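Local coordinates for Lmo2470 protein (Listeria monocytogenes EGD-e, PDB 5HL3) that is an internalin, a leucine-rich-repeat protein that binds calcium, interacts with host afadin and facilitates crossing of the basement membrane by the bacterium, at residues A[38-42]-A[43-47]. Numbering follows the deposited sequence.
With CA (calcium ion), chain C.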
loop_
_atom_site.group_PDB
_atom_site.type_symbol
_atom_site.label_atom_id
_atom_site.label_comp_id
_atom_site.label_asym_id
_atom_site.label_seq_id
_atom_site.Cartn_x
_atom_site.Cartn_y
_atom_site.Cartn_z
ATOM N N ASP A 38 0.315 -31.114 -31.365
ATOM C CA ASP A 38 1.480 -30.761 -32.181
ATOM C C ASP A 38 2.792 -31.149 -31.490
ATOM O O ASP A 38 2.956 -31.013 -30.265
ATOM C CB ASP A 38 1.519 -29.266 -32.498
ATOM C CG ASP A 38 0.475 -28.831 -33.524
ATOM O OD1 ASP A 38 0.092 -29.615 -34.389
ATOM O OD2 ASP A 38 0.063 -27.644 -33.470
ATOM N N VAL A 39 3.728 -31.625 -32.315
ATOM C CA VAL A 39 5.044 -32.066 -31.853
ATOM C C VAL A 39 5.976 -30.861 -31.739
ATOM O O VAL A 39 6.080 -30.049 -32.663
ATOM C CB VAL A 39 5.626 -33.113 -32.818
ATOM C CG1 VAL A 39 7.071 -33.427 -32.476
ATOM C CG2 VAL A 39 4.754 -34.364 -32.769
ATOM N N ILE A 40 6.618 -30.761 -30.585
ATOM C CA ILE A 40 7.597 -29.704 -30.309
ATOM C C ILE A 40 8.965 -30.290 -30.036
ATOM O O ILE A 40 9.105 -31.435 -29.620
ATOM C CB ILE A 40 7.175 -28.804 -29.129
ATOM C CG1 ILE A 40 6.931 -29.610 -27.848
ATOM C CG2 ILE A 40 5.988 -27.952 -29.534
ATOM C CD1 ILE A 40 6.950 -28.754 -26.595
ATOM N N ASP A 41 9.991 -29.466 -30.278
ATOM C CA ASP A 41 11.368 -29.856 -29.983
ATOM C C ASP A 41 12.019 -28.783 -29.115
ATOM O O ASP A 41 11.403 -27.787 -28.755
ATOM C CB ASP A 41 12.154 -30.155 -31.261
ATOM C CG ASP A 41 12.261 -28.992 -32.214
ATOM O OD1 ASP A 41 12.116 -27.820 -31.816
ATOM O OD2 ASP A 41 12.521 -29.254 -33.436
ATOM N N GLN A 42 13.273 -28.987 -28.748
ATOM C CA GLN A 42 13.941 -28.055 -27.842
ATOM C C GLN A 42 14.053 -26.653 -28.457
ATOM O O GLN A 42 13.952 -25.649 -27.749
ATOM C CB GLN A 42 15.310 -28.592 -27.394
ATOM C CG GLN A 42 15.948 -27.770 -26.290
ATOM C CD GLN A 42 15.106 -27.741 -25.022
ATOM O OE1 GLN A 42 14.681 -28.791 -24.544
ATOM N NE2 GLN A 42 14.899 -26.565 -24.460
ATOM N N ASP A 43 14.231 -26.568 -29.773
ATOM C CA ASP A 43 14.269 -25.252 -30.440
ATOM C C ASP A 43 12.965 -24.491 -30.222
ATOM O O ASP A 43 12.979 -23.267 -30.052
ATOM C CB ASP A 43 14.513 -25.391 -31.945
ATOM C CG ASP A 43 15.995 -25.442 -32.335
ATOM O OD1 ASP A 43 16.891 -25.573 -31.471
ATOM O OD2 ASP A 43 16.278 -25.318 -33.559
ATOM N N ASP A 44 11.821 -25.180 -30.208
ATOM C CA ASP A 44 10.548 -24.499 -29.988
ATOM C C ASP A 44 10.493 -23.894 -28.578
ATOM O O ASP A 44 10.003 -22.785 -28.383
ATOM C CB ASP A 44 9.385 -25.465 -30.185
ATOM C CG ASP A 44 9.212 -25.932 -31.609
ATOM O OD1 ASP A 44 9.335 -25.128 -32.552
ATOM O OD2 ASP A 44 8.955 -27.118 -31.797
ATOM N N LEU A 45 10.989 -24.632 -27.602
ATOM C CA LEU A 45 11.062 -24.140 -26.214
ATOM C C LEU A 45 12.041 -22.965 -26.108
ATOM O O LEU A 45 11.765 -21.946 -25.427
ATOM C CB LEU A 45 11.423 -25.258 -25.243
ATOM C CG LEU A 45 10.409 -26.379 -25.090
ATOM C CD1 LEU A 45 11.045 -27.511 -24.311
ATOM C CD2 LEU A 45 9.082 -25.928 -24.442
ATOM N N ASP A 46 13.188 -23.082 -26.775
ATOM C CA ASP A 46 14.203 -22.024 -26.713
ATOM C C ASP A 46 13.721 -20.703 -27.299
ATOM O O ASP A 46 14.194 -19.637 -26.882
ATOM C CB ASP A 46 15.481 -22.463 -27.437
ATOM C CG ASP A 46 16.237 -23.567 -26.733
ATOM O OD1 ASP A 46 15.952 -23.921 -25.574
ATOM O OD2 ASP A 46 17.143 -24.131 -27.364
ATOM N N ALA A 47 12.759 -20.761 -28.224
ATOM C CA ALA A 47 12.191 -19.528 -28.777
ATOM C C ALA A 47 11.324 -18.736 -27.778
ATOM O O ALA A 47 10.987 -17.588 -28.051
ATOM C CB ALA A 47 11.392 -19.867 -30.020
HETATM CA CA CA C . -0.962 -29.720 -36.476
HETATM O O HOH W 1 -1.023 -27.216 -36.020
HETATM O O HOH W 2 7.828 -27.968 -33.964
HETATM O O HOH W 3 11.595 -26.178 -33.928
HETATM O O HOH W 4 14.998 -28.258 -34.283
HETATM O O HOH W 5 -2.180 -31.339 -35.266
HETATM O O HOH W 6 1.001 -28.746 -37.316
HETATM O O HOH W 7 -1.700 -28.653 -38.495
#
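Asp41 and Asp44 form a capping box at the start of helix 42-46, in the N-terminal cap of the internalin, where strand 39-40 leads through Asp41 into the helix. Asp41 is the N-cap: its CG sits between backbone N and carbonyl carbon (chi1 60°), which brings OD1 over the first turn to accept from Asp44 N at 3.1 Å, nearly along the C-O axis. In return Asp44 OD2 takes Asp41 N at 3.0 Å, on the anti side and 28° out of the carboxylate plane.

The exchange leaves two acidic oxygens, Asp41 OD1 and Asp44 OD2, 3.2 Å apart, with the two carboxylate planes close to parallel. The helix N-terminus probably eases this repulsion. Two waters probably help as well: one donates to Asp41 OD1 and, weakly, to Asp44 OD1, and the other donates to both Asp44 OD2 and Val39 O.

Apolar contact lies on the buried side, where Ile40 CD1 meets Leu45 CD2 at 4.1 Å, the two side chains crossing at about a right angle. Ile40 also pairs through its backbone with Ala12, strand 39-40 lying antiparallel to strand 12-13.

Before the strand, Asp38 OD1 binds a calcium ion at 2.3 Å; OD2 accepts from one of that ion's four waters and from Ser35 N.

One turn into the helix, Asp46 N bonds to Gln42 O. The Gln42 side chain, bent at chi2, turns NE2 back to donate a hydrogen bond to Asp46 OD1, which Asn72 ND2 also donates to; NE2 has a second acceptor in Met70 O. The Gln42 NE2 to Asp46 OD1 bond is 3.1 Å long and almost straight (174°), and it meets OD1 from above the carboxylate plane.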